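Local coordinates for putative endonuclease/exonuclease/phosphatase family protein (Bacteroides vulgatus ATCC 8482, PDB 3G6S) that probably acts as a phosphodiester-cleaving nuclease of the endonuclease/exonuclease/phosphatase family, though its substrate is not established, at residues Val42-Leu48 / Gly76-Phe82; Phe96-Pro102 / Leu153-Lys157; Arg116-Ala121 / Met133-Phe139; Tyr182-Thr186 / Asp224-Val228. One frame throughout, in Å; residues are numbered along the deposited sequence.

Contact 1: residues Val42-Leu48 / Gly76-Phe82; sequences VGMQEVL and GEYAPLF
Val42 and Gly43 pair with Phe82 and Leu81 as neighbouring antiparallel strands, 41-45 and 81-84, inside the seven-stranded sheet. Val42 and Phe82 form a hydrogen-bonded pair, each N-H bonding to the other's oxygen; Val42 N to Phe82 O and Phe82 N to Val42 O both measure 2.8 Å. Gly43 faces Leu81 as a non-hydrogen-bonded pair, and Leu81 CD2 rests 3.7 Å from Gly43 CA, where a CB would sit tightly against that methyl. Met44 N then reaches Pro80 O at 3.0 Å, after which the register slips by one residue. Pro80, lacking an N-H, suits this break. Pairing resumes in a single bridge: Tyr78 N binds Val47 O at 2.6 Å, while the return bond from Val47 N is weak. With Val47 CG1 anti to the backbone N (chi1 -170°), CG2 is left to meet Pro80 CD at 3.9 Å. The selenium of Met44, a selenomethionine, lies obliquely 5.0 Å from the centroid of the Phe82 ring, a Met-aromatic contact. Glu46 and Glu77 run alongside each other; their likeness in charge is probably eased by Asn10 on Glu46 and by a salt bridge from Arg69 to Glu77. Helix 49-58 packs on Tyr78, Pro80 and Phe82 through Phe52, strand 2-10 continues the sheet beyond 41-45, and Asn136 of the other sheet bonds to Met44 O and Ala79 O.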
# COMPACT_ATOMS: atom_id res chain seq x y z
N VAL A 42 4.28 -1.59 6.35
CA VAL A 42 2.98 -1.07 5.96
C VAL A 42 3.09 -0.05 4.84
O VAL A 42 3.87 0.89 4.93
CB VAL A 42 2.29 -0.37 7.15
CG1 VAL A 42 0.85 -0.03 6.78
CG2 VAL A 42 2.35 -1.23 8.39
N GLY A 43 2.31 -0.25 3.79
CA GLY A 43 2.29 0.71 2.70
C GLY A 43 0.95 1.40 2.85
O GLY A 43 -0.09 0.74 2.78
N MSE A 44 0.95 2.71 3.09
CA MSE A 44 -0.30 3.44 3.28
C MSE A 44 -0.56 4.44 2.16
O MSE A 44 0.37 4.96 1.57
CB MSE A 44 -0.27 4.17 4.61
CG MSE A 44 -0.03 3.26 5.80
SE MSE A 44 0.29 4.23 7.47
CE MSE A 44 -1.32 3.80 8.40
N GLN A 45 -1.83 4.70 1.86
CA GLN A 45 -2.15 5.66 0.82
C GLN A 45 -2.92 6.86 1.40
O GLN A 45 -3.39 6.80 2.54
CB GLN A 45 -2.98 5.00 -0.29
CG GLN A 45 -2.36 3.75 -0.91
CD GLN A 45 -2.46 2.53 -0.00
OE1 GLN A 45 -3.48 2.33 0.66
NE2 GLN A 45 -1.43 1.68 0.01
N GLU A 46 -3.02 7.93 0.62
CA GLU A 46 -3.71 9.17 1.03
C GLU A 46 -3.18 9.73 2.35
O GLU A 46 -3.95 10.02 3.26
CB GLU A 46 -5.23 8.93 1.16
CG GLU A 46 -5.93 8.48 -0.12
CD GLU A 46 -7.45 8.57 -0.04
OE1 GLU A 46 -8.14 7.89 -0.84
OE2 GLU A 46 -7.97 9.33 0.82
N VAL A 47 -1.87 9.90 2.45
CA VAL A 47 -1.30 10.42 3.68
C VAL A 47 -0.73 11.83 3.49
O VAL A 47 0.24 12.03 2.76
CB VAL A 47 -0.20 9.46 4.20
CG1 VAL A 47 0.23 9.86 5.60
CG2 VAL A 47 -0.72 8.01 4.19
N LEU A 48 -1.34 12.82 4.14
CA LEU A 48 -0.85 14.19 4.03
C LEU A 48 0.32 14.39 4.99
O LEU A 48 0.50 13.62 5.95
CB LEU A 48 -1.98 15.19 4.35
CG LEU A 48 -3.13 15.21 3.34
CD1 LEU A 48 -4.22 16.16 3.81
CD2 LEU A 48 -2.61 15.63 1.98
N GLY A 76 1.01 17.60 -1.16
CA GLY A 76 0.23 16.51 -1.72
C GLY A 76 0.18 15.27 -0.86
O GLY A 76 0.80 15.22 0.21
N GLU A 77 -0.54 14.26 -1.31
CA GLU A 77 -0.65 13.02 -0.55
C GLU A 77 0.59 12.14 -0.73
O GLU A 77 1.18 12.07 -1.80
CB GLU A 77 -1.90 12.23 -0.98
CG GLU A 77 -3.15 13.08 -1.11
CD GLU A 77 -4.42 12.26 -1.32
OE1 GLU A 77 -4.37 11.25 -2.05
OE2 GLU A 77 -5.47 12.62 -0.75
N TYR A 78 0.99 11.49 0.36
CA TYR A 78 2.13 10.59 0.35
C TYR A 78 1.59 9.19 0.10
O TYR A 78 0.39 8.93 0.25
CB TYR A 78 2.81 10.55 1.72
CG TYR A 78 3.62 11.76 2.10
CD1 TYR A 78 4.96 11.62 2.44
CD2 TYR A 78 3.05 13.03 2.16
CE1 TYR A 78 5.72 12.71 2.84
CE2 TYR A 78 3.80 14.13 2.55
CZ TYR A 78 5.14 13.96 2.89
OH TYR A 78 5.91 15.03 3.28
N ALA A 79 2.49 8.28 -0.25
CA ALA A 79 2.16 6.86 -0.44
C ALA A 79 3.37 6.20 0.21
O ALA A 79 4.11 5.46 -0.42
CB ALA A 79 2.08 6.53 -1.92
N PRO A 80 3.57 6.46 1.51
CA PRO A 80 4.68 5.96 2.33
C PRO A 80 4.69 4.51 2.76
O PRO A 80 3.67 3.82 2.71
CB PRO A 80 4.64 6.89 3.53
CG PRO A 80 3.15 6.99 3.78
CD PRO A 80 2.55 7.09 2.37
N LEU A 81 5.87 4.08 3.18
CA LEU A 81 6.12 2.74 3.68
C LEU A 81 6.69 2.87 5.10
O LEU A 81 7.68 3.55 5.31
CB LEU A 81 7.15 2.03 2.80
CG LEU A 81 6.60 1.38 1.53
CD1 LEU A 81 7.74 1.05 0.59
CD2 LEU A 81 5.80 0.12 1.89
N PHE A 82 6.04 2.23 6.06
CA PHE A 82 6.53 2.25 7.43
C PHE A 82 7.04 0.86 7.77
O PHE A 82 6.42 -0.14 7.42
CB PHE A 82 5.43 2.68 8.40
CG PHE A 82 5.18 4.15 8.41
CD1 PHE A 82 4.52 4.76 7.35
CD2 PHE A 82 5.64 4.95 9.45
CE1 PHE A 82 4.32 6.15 7.32
CE2 PHE A 82 5.45 6.35 9.44
CZ PHE A 82 4.79 6.94 8.37

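Contact 2: residues Phe96-Pro102 / Leu153-Lys157; sequences FWLAENP and LIIRK
Leu98 and Leu153 mark the nearest backbone approach, with CA atoms 7.4 Å apart, so side chains fill the space between the end of strand 88-97 and helix 144-161. Phe96 and Leu153 carry most of the contact. The CG of Phe96 lies between the backbone N and the carbonyl carbon (chi1 57°), which turns the ring across the side of the helix. Lys157 bends at its second and third torsions and lays its aliphatic chain over one face, CE standing 4.1 Å from the Phe96 ring centroid in a CH-pi contact. Ile154 CG1 approaches the ring edge at CZ, while Leu153 CD2 comes in obliquely, 3.7 Å from Phe96 CE1. That leucine methyl also meets Leu98 CD2 at 3.9 Å, and the other branch, CD1, is 4.2 Å from Pro102 CG. Leu98 is the centre of an inverse gamma turn, and Trp97 N closes the loop on Pro102 O. With an alanine at Phe96, the gap opened would probably leave Leu153 poorly packed and the Lys157 chain without the flat surface it lies on. Helix 144-161 thus lies across the end of strand 88-97 and on strand 131-138, the helix-on-sheet layering of the DNase I-like alpha/beta sandwich.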
# COMPACT_ATOMS: atom_id res chain seq x y z
N PHE A 96 8.80 7.42 -7.67
CA PHE A 96 8.70 7.90 -9.05
C PHE A 96 7.25 8.20 -9.40
O PHE A 96 6.33 7.73 -8.72
CB PHE A 96 9.28 6.87 -10.03
CG PHE A 96 8.63 5.52 -9.95
CD1 PHE A 96 7.48 5.23 -10.68
CD2 PHE A 96 9.17 4.54 -9.12
CE1 PHE A 96 6.86 3.98 -10.58
CE2 PHE A 96 8.56 3.29 -9.01
CZ PHE A 96 7.41 3.01 -9.74
N TRP A 97 7.05 8.98 -10.46
CA TRP A 97 5.71 9.36 -10.88
C TRP A 97 5.11 8.45 -11.94
O TRP A 97 5.74 8.15 -12.95
CB TRP A 97 5.73 10.82 -11.37
CG TRP A 97 5.66 11.77 -10.23
CD1 TRP A 97 4.55 12.45 -9.79
CD2 TRP A 97 6.70 12.04 -9.28
NE1 TRP A 97 4.84 13.11 -8.62
CE2 TRP A 97 6.15 12.88 -8.28
CE3 TRP A 97 8.04 11.64 -9.17
CZ2 TRP A 97 6.89 13.32 -7.19
CZ3 TRP A 97 8.78 12.08 -8.08
CH2 TRP A 97 8.20 12.92 -7.10
N LEU A 98 3.88 7.99 -11.68
CA LEU A 98 3.19 7.12 -12.61
C LEU A 98 2.77 7.94 -13.82
O LEU A 98 1.65 8.46 -13.90
CB LEU A 98 1.95 6.49 -11.93
CG LEU A 98 2.20 5.68 -10.64
CD1 LEU A 98 0.92 4.97 -10.20
CD2 LEU A 98 3.30 4.64 -10.88
N ALA A 99 3.70 8.06 -14.76
CA ALA A 99 3.49 8.83 -15.99
C ALA A 99 4.50 8.41 -17.05
O ALA A 99 5.32 7.52 -16.82
CB ALA A 99 3.63 10.33 -15.69
N GLU A 100 4.44 9.06 -18.20
CA GLU A 100 5.33 8.76 -19.31
C GLU A 100 6.79 8.93 -18.91
O GLU A 100 7.68 8.30 -19.48
CB GLU A 100 4.98 9.66 -20.50
CG GLU A 100 3.54 9.48 -21.00
CD GLU A 100 2.46 10.04 -20.06
OE1 GLU A 100 1.27 9.71 -20.25
OE2 GLU A 100 2.80 10.82 -19.14
N ASN A 101 7.03 9.79 -17.92
CA ASN A 101 8.37 10.02 -17.41
C ASN A 101 8.33 9.99 -15.88
O ASN A 101 8.08 11.01 -15.24
CB ASN A 101 8.90 11.38 -17.85
CG ASN A 101 10.32 11.62 -17.37
OD1 ASN A 101 10.82 12.75 -17.39
ND2 ASN A 101 10.99 10.55 -16.95
N PRO A 102 8.60 8.82 -15.29
CA PRO A 102 8.58 8.68 -13.83
C PRO A 102 9.56 9.56 -13.06
O PRO A 102 9.51 9.62 -11.83
CB PRO A 102 8.86 7.19 -13.63
CG PRO A 102 9.71 6.85 -14.81
CD PRO A 102 9.00 7.56 -15.93
N LEU A 153 4.66 -0.15 -15.58
CA LEU A 153 5.77 0.65 -15.11
C LEU A 153 6.35 0.07 -13.82
O LEU A 153 7.56 -0.04 -13.66
CB LEU A 153 5.31 2.09 -14.88
CG LEU A 153 6.24 3.05 -14.14
CD1 LEU A 153 7.56 3.19 -14.89
CD2 LEU A 153 5.55 4.39 -14.00
N ILE A 154 5.47 -0.32 -12.91
CA ILE A 154 5.91 -0.90 -11.64
C ILE A 154 6.68 -2.19 -11.89
O ILE A 154 7.74 -2.40 -11.30
CB ILE A 154 4.69 -1.17 -10.72
CG1 ILE A 154 4.12 0.17 -10.26
CG2 ILE A 154 5.10 -2.03 -9.51
CD1 ILE A 154 2.78 0.07 -9.55
N ILE A 155 6.16 -3.05 -12.76
CA ILE A 155 6.85 -4.30 -13.06
C ILE A 155 8.26 -4.02 -13.56
O ILE A 155 9.21 -4.64 -13.10
CB ILE A 155 6.09 -5.14 -14.12
CG1 ILE A 155 4.76 -5.63 -13.54
CG2 ILE A 155 6.94 -6.32 -14.56
CD1 ILE A 155 4.01 -6.61 -14.43
N ARG A 156 8.40 -3.07 -14.48
CA ARG A 156 9.73 -2.74 -15.01
C ARG A 156 10.69 -2.20 -13.94
O ARG A 156 11.90 -2.36 -14.06
CB ARG A 156 9.62 -1.71 -16.14
CG ARG A 156 8.84 -2.19 -17.35
CD ARG A 156 9.23 -1.39 -18.57
NE ARG A 156 8.97 0.04 -18.40
CZ ARG A 156 7.76 0.60 -18.53
NH1 ARG A 156 6.71 -0.15 -18.83
NH2 ARG A 156 7.62 1.91 -18.37
N LYS A 157 10.14 -1.56 -12.91
CA LYS A 157 10.96 -1.01 -11.84
C LYS A 157 11.37 -2.10 -10.85
O LYS A 157 12.43 -2.02 -10.24
CB LYS A 157 10.20 0.09 -11.10
CG LYS A 157 9.69 1.20 -12.02
CD LYS A 157 10.82 2.05 -12.59
CE LYS A 157 11.48 2.91 -11.52
NZ LYS A 157 12.45 3.89 -12.07

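Contact 3: residues Arg116-Ala121 / Met133-Phe139; sequences RIATWA and MAVNTHF
Trp120 and Val135 form a non-hydrogen-bonded pair at the apolar centre, Val135 CG2 lying 3.8 Å from Trp120 CB. Val135 CG1 turns the other way, toward Ala118 CB, whose small size suits its place against the CB of Thr137. Met133, a selenomethionine, bends at its third torsion and brings CE against CE3 and CD2 of the Trp120 indole, displaced toward the rim. The backbone is a regular antiparallel pairing. Thr119 N binds Asn136 O, and Asn136 N binds Thr119 O, each at 2.8 Å; Ala121 and Ala134 exchange the next two bonds. Together the strands make the beta hairpin 117-125/131-138, in the interior of the six-stranded sheet of the DNase I-like sandwich. On the face shared by Thr119 and Ala134, a chi1 of -174° extends the buried amide of Asn136 to the other sheet, while its OD1 is held by Thr170. Toward the polar end the regular bonding gives way to side chain and water. Thr137 OG1 donates to Ile117 O at 2.9 Å from above the carbonyl plane, and a water accepts from Ile117 N at 3.0 Å and donates to His138 O at 2.8 Å. At the edge Arg116 NH1 stands over the centre of the His138 ring, 3.4 Å above its plane, with guanidinium and imidazole turned 69° apart. Phe139 O lies over one face of the same guanidinium, offset toward its rim.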
# COMPACT_ATOMS: atom_id res chain seq x y z
N ARG A 116 -0.19 10.82 -9.68
CA ARG A 116 -0.04 9.60 -8.91
C ARG A 116 1.43 9.20 -8.74
O ARG A 116 2.28 9.56 -9.56
CB ARG A 116 -0.82 8.47 -9.58
CG ARG A 116 -2.33 8.73 -9.68
CD ARG A 116 -2.98 8.79 -8.30
NE ARG A 116 -4.31 9.40 -8.36
CZ ARG A 116 -5.18 9.44 -7.35
NH1 ARG A 116 -4.87 8.89 -6.18
NH2 ARG A 116 -6.36 10.02 -7.51
N ILE A 117 1.73 8.46 -7.68
CA ILE A 117 3.10 8.02 -7.42
C ILE A 117 3.20 6.62 -6.83
O ILE A 117 2.21 6.02 -6.40
CB ILE A 117 3.83 8.95 -6.43
CG1 ILE A 117 3.06 8.98 -5.11
CG2 ILE A 117 4.01 10.33 -7.03
CD1 ILE A 117 3.73 9.80 -4.03
N ALA A 118 4.43 6.12 -6.80
CA ALA A 118 4.74 4.83 -6.22
C ALA A 118 6.03 5.04 -5.43
O ALA A 118 6.96 5.65 -5.92
CB ALA A 118 4.96 3.79 -7.32
N THR A 119 6.05 4.58 -4.18
CA THR A 119 7.26 4.71 -3.37
C THR A 119 7.77 3.29 -3.15
O THR A 119 6.98 2.39 -2.86
CB THR A 119 6.96 5.40 -2.01
OG1 THR A 119 6.73 6.79 -2.22
CG2 THR A 119 8.14 5.24 -1.05
N TRP A 120 9.07 3.08 -3.33
CA TRP A 120 9.67 1.76 -3.17
C TRP A 120 10.88 1.78 -2.26
O TRP A 120 11.44 2.84 -1.98
CB TRP A 120 10.10 1.19 -4.52
CG TRP A 120 11.17 1.98 -5.22
CD1 TRP A 120 10.98 2.98 -6.12
CD2 TRP A 120 12.59 1.87 -5.03
NE1 TRP A 120 12.19 3.50 -6.52
CE2 TRP A 120 13.20 2.83 -5.86
CE3 TRP A 120 13.41 1.04 -4.24
CZ2 TRP A 120 14.59 3.01 -5.93
CZ3 TRP A 120 14.80 1.22 -4.31
CH2 TRP A 120 15.37 2.19 -5.16
N ALA A 121 11.30 0.60 -1.84
CA ALA A 121 12.45 0.48 -0.97
C ALA A 121 13.02 -0.93 -1.02
O ALA A 121 12.28 -1.92 -0.95
CB ALA A 121 12.07 0.83 0.45
N MSE A 133 12.09 -6.44 -1.89
CA MSE A 133 11.66 -5.11 -2.22
C MSE A 133 10.20 -4.88 -1.91
O MSE A 133 9.37 -5.78 -2.00
CB MSE A 133 11.93 -4.83 -3.69
CG MSE A 133 11.51 -3.45 -4.12
SE MSE A 133 11.72 -3.26 -6.01
CE MSE A 133 12.11 -1.38 -6.05
N ALA A 134 9.91 -3.64 -1.53
CA ALA A 134 8.55 -3.25 -1.22
C ALA A 134 8.20 -2.07 -2.10
O ALA A 134 8.99 -1.12 -2.24
CB ALA A 134 8.43 -2.87 0.24
N VAL A 135 7.02 -2.12 -2.70
CA VAL A 135 6.54 -1.04 -3.55
C VAL A 135 5.12 -0.74 -3.11
O VAL A 135 4.29 -1.64 -3.02
CB VAL A 135 6.57 -1.43 -5.05
CG1 VAL A 135 6.06 -0.26 -5.90
CG2 VAL A 135 7.98 -1.78 -5.47
N ASN A 136 4.86 0.53 -2.81
CA ASN A 136 3.55 0.98 -2.36
C ASN A 136 3.07 2.06 -3.31
O ASN A 136 3.80 3.00 -3.60
CB ASN A 136 3.66 1.56 -0.96
CG ASN A 136 2.32 1.91 -0.39
OD1 ASN A 136 1.40 1.08 -0.39
ND2 ASN A 136 2.17 3.14 0.10
N THR A 137 1.84 1.95 -3.77
CA THR A 137 1.35 2.93 -4.71
C THR A 137 -0.14 3.26 -4.55
O THR A 137 -0.83 2.64 -3.75
CB THR A 137 1.64 2.44 -6.15
OG1 THR A 137 1.21 3.41 -7.10
CG2 THR A 137 0.94 1.12 -6.40
N HIS A 138 -0.62 4.26 -5.31
CA HIS A 138 -2.03 4.69 -5.31
C HIS A 138 -2.42 5.03 -6.75
O HIS A 138 -1.95 6.02 -7.29
CB HIS A 138 -2.22 5.94 -4.44
CG HIS A 138 -3.65 6.24 -4.12
ND1 HIS A 138 -4.70 5.55 -4.70
CD2 HIS A 138 -4.21 7.11 -3.26
CE1 HIS A 138 -5.84 5.98 -4.20
NE2 HIS A 138 -5.58 6.93 -3.32
N PHE A 139 -3.26 4.19 -7.36
CA PHE A 139 -3.69 4.38 -8.75
C PHE A 139 -4.81 5.41 -8.96
O PHE A 139 -5.49 5.82 -8.02
CB PHE A 139 -4.15 3.04 -9.33
CG PHE A 139 -3.03 2.18 -9.86
CD1 PHE A 139 -1.76 2.25 -9.30
CD2 PHE A 139 -3.25 1.29 -10.90
CE1 PHE A 139 -0.73 1.43 -9.78
CE2 PHE A 139 -2.23 0.48 -11.37
CZ PHE A 139 -0.97 0.55 -10.81
O HOH W 1 -0.58 8.04 -5.82

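Contact 4: residues Tyr182-Thr186 / Asp224-Val228; sequences YETIT and DFIFV
Tyr182, Phe225 and Phe227 form an aromatic cluster between helix 180-186 and strand 224-228, part of the layer in which helices pack on the six-stranded sheet of this DNase I-like fold. The segment axes are 11.0 Å apart, a gap that large rings can span. Alternation along the strand turns Phe225 and Phe227 to the helix side, two residues apart. A chi1 of 174° swings the Tyr182 ring away from its own N and brings one edge of it to the strand: CE2 lies 3.6 Å from Phe225 CE1, and CD2 sits over the Phe225 face. The two rings meet obliquely, planes at 57°. Phe227 instead turns its edge toward the Tyr182 face in an offset edge-to-face pair, planes at 60° and centroids 5.9 Å apart. Ile185 adds its CD1 methyl, 3.6 Å from Phe227 CE2. Thr186 OG1 donates to Tyr182 O at 2.8 Å, a bond back along the chain that satisfies the hydroxyl and holds it above one face of the Tyr182 ring, 4.0 Å from Phe227 CE1. A serine in place of Phe227 would probably leave Ile185 CD1 and the Tyr182 face without their apolar partner and open a gap between helix and strand. The OH of Tyr182 hydrogen-bonds to Asp194. Around the cluster, Phe227 meets Phe173 edge-to-face, Ile185 touches Ala151 of helix 144-161, and Ile226 points from the strand's other side onto strand 254-260 of the second sheet.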
# COMPACT_ATOMS: atom_id res chain seq x y z
N TYR A 182 -6.06 -4.91 -13.12
CA TYR A 182 -5.81 -6.06 -12.27
C TYR A 182 -5.30 -7.20 -13.12
O TYR A 182 -4.45 -7.99 -12.69
CB TYR A 182 -7.08 -6.48 -11.55
CG TYR A 182 -6.93 -7.75 -10.75
CD1 TYR A 182 -7.03 -9.01 -11.37
CD2 TYR A 182 -6.72 -7.71 -9.38
CE1 TYR A 182 -6.95 -10.18 -10.63
CE2 TYR A 182 -6.64 -8.88 -8.63
CZ TYR A 182 -6.76 -10.10 -9.25
OH TYR A 182 -6.74 -11.24 -8.48
N GLU A 183 -5.81 -7.30 -14.34
CA GLU A 183 -5.42 -8.36 -15.24
C GLU A 183 -4.03 -8.15 -15.83
O GLU A 183 -3.32 -9.12 -16.10
CB GLU A 183 -6.47 -8.50 -16.34
CG GLU A 183 -6.40 -9.80 -17.11
CD GLU A 183 -6.19 -9.57 -18.59
OE1 GLU A 183 -6.21 -10.56 -19.36
OE2 GLU A 183 -6.01 -8.40 -18.98
N THR A 184 -3.62 -6.90 -16.02
CA THR A 184 -2.30 -6.63 -16.59
C THR A 184 -1.16 -7.01 -15.63
O THR A 184 -0.10 -7.44 -16.08
CB THR A 184 -2.11 -5.15 -17.02
OG1 THR A 184 -1.70 -4.37 -15.90
CG2 THR A 184 -3.40 -4.58 -17.58
N ILE A 185 -1.36 -6.86 -14.32
CA ILE A 185 -0.30 -7.23 -13.39
C ILE A 185 -0.43 -8.68 -12.94
O ILE A 185 0.49 -9.24 -12.36
CB ILE A 185 -0.28 -6.35 -12.13
CG1 ILE A 185 -1.70 -6.00 -11.71
CG2 ILE A 185 0.56 -5.13 -12.37
CD1 ILE A 185 -1.75 -4.96 -10.61
N THR A 186 -1.59 -9.27 -13.22
CA THR A 186 -1.86 -10.65 -12.85
C THR A 186 -1.51 -11.60 -13.99
O THR A 186 -1.13 -12.75 -13.75
CB THR A 186 -3.36 -10.80 -12.48
OG1 THR A 186 -3.59 -10.16 -11.22
CG2 THR A 186 -3.77 -12.26 -12.37
N ASP A 224 -8.34 -2.65 -2.78
CA ASP A 224 -6.98 -2.60 -2.25
C ASP A 224 -6.37 -3.98 -2.37
O ASP A 224 -7.01 -4.97 -2.06
CB ASP A 224 -7.01 -2.12 -0.79
CG ASP A 224 -7.54 -0.68 -0.67
OD1 ASP A 224 -8.74 -0.50 -0.34
OD2 ASP A 224 -6.76 0.27 -0.92
N PHE A 225 -5.13 -4.06 -2.84
CA PHE A 225 -4.50 -5.37 -3.01
C PHE A 225 -3.06 -5.48 -2.56
O PHE A 225 -2.34 -4.48 -2.41
CB PHE A 225 -4.54 -5.79 -4.49
CG PHE A 225 -5.90 -5.76 -5.10
CD1 PHE A 225 -6.64 -6.94 -5.26
CD2 PHE A 225 -6.45 -4.55 -5.54
CE1 PHE A 225 -7.90 -6.92 -5.84
CE2 PHE A 225 -7.71 -4.51 -6.13
CZ PHE A 225 -8.45 -5.70 -6.28
N ILE A 226 -2.64 -6.72 -2.35
CA ILE A 226 -1.28 -7.04 -1.99
C ILE A 226 -0.81 -8.05 -3.05
O ILE A 226 -1.35 -9.16 -3.15
CB ILE A 226 -1.17 -7.69 -0.59
CG1 ILE A 226 -1.61 -6.69 0.47
CG2 ILE A 226 0.27 -8.14 -0.33
CD1 ILE A 226 -1.50 -7.21 1.91
N PHE A 227 0.17 -7.66 -3.85
CA PHE A 227 0.69 -8.55 -4.88
C PHE A 227 2.09 -9.01 -4.52
O PHE A 227 2.89 -8.23 -4.02
CB PHE A 227 0.71 -7.83 -6.23
CG PHE A 227 -0.65 -7.52 -6.78
CD1 PHE A 227 -1.46 -8.54 -7.27
CD2 PHE A 227 -1.14 -6.21 -6.77
CE1 PHE A 227 -2.73 -8.27 -7.76
CE2 PHE A 227 -2.40 -5.92 -7.25
CZ PHE A 227 -3.21 -6.95 -7.75
N VAL A 228 2.38 -10.28 -4.78
CA VAL A 228 3.70 -10.82 -4.47
C VAL A 228 4.29 -11.69 -5.58
O VAL A 228 3.56 -12.34 -6.32
CB VAL A 228 3.67 -11.69 -3.19
CG1 VAL A 228 3.12 -10.88 -2.02
CG2 VAL A 228 2.84 -12.94 -3.43

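Overall arrangement
From the N terminus, contact 1 is the first to close, joining 42-48 to 76-82 around helix 49-58 within the seven-stranded sheet. The chain then enters strand 88-97 of the other sheet, where contact 2 opens a long loop that ends on helix 144-161. Contact 3, the hairpin, is nested inside that loop, with strand 117-125 beside 88-97. Contact 4 follows in series, and no two loops cross. Contacts 2, 3 and 4 all reach the six-stranded sheet, the helices of 2 and 4 touching through Ile155 and Ile185. Asn136 ties contact 3 to contact 1, and with it one sheet to the other; Gln45 also packs near Asp224 of contact 4.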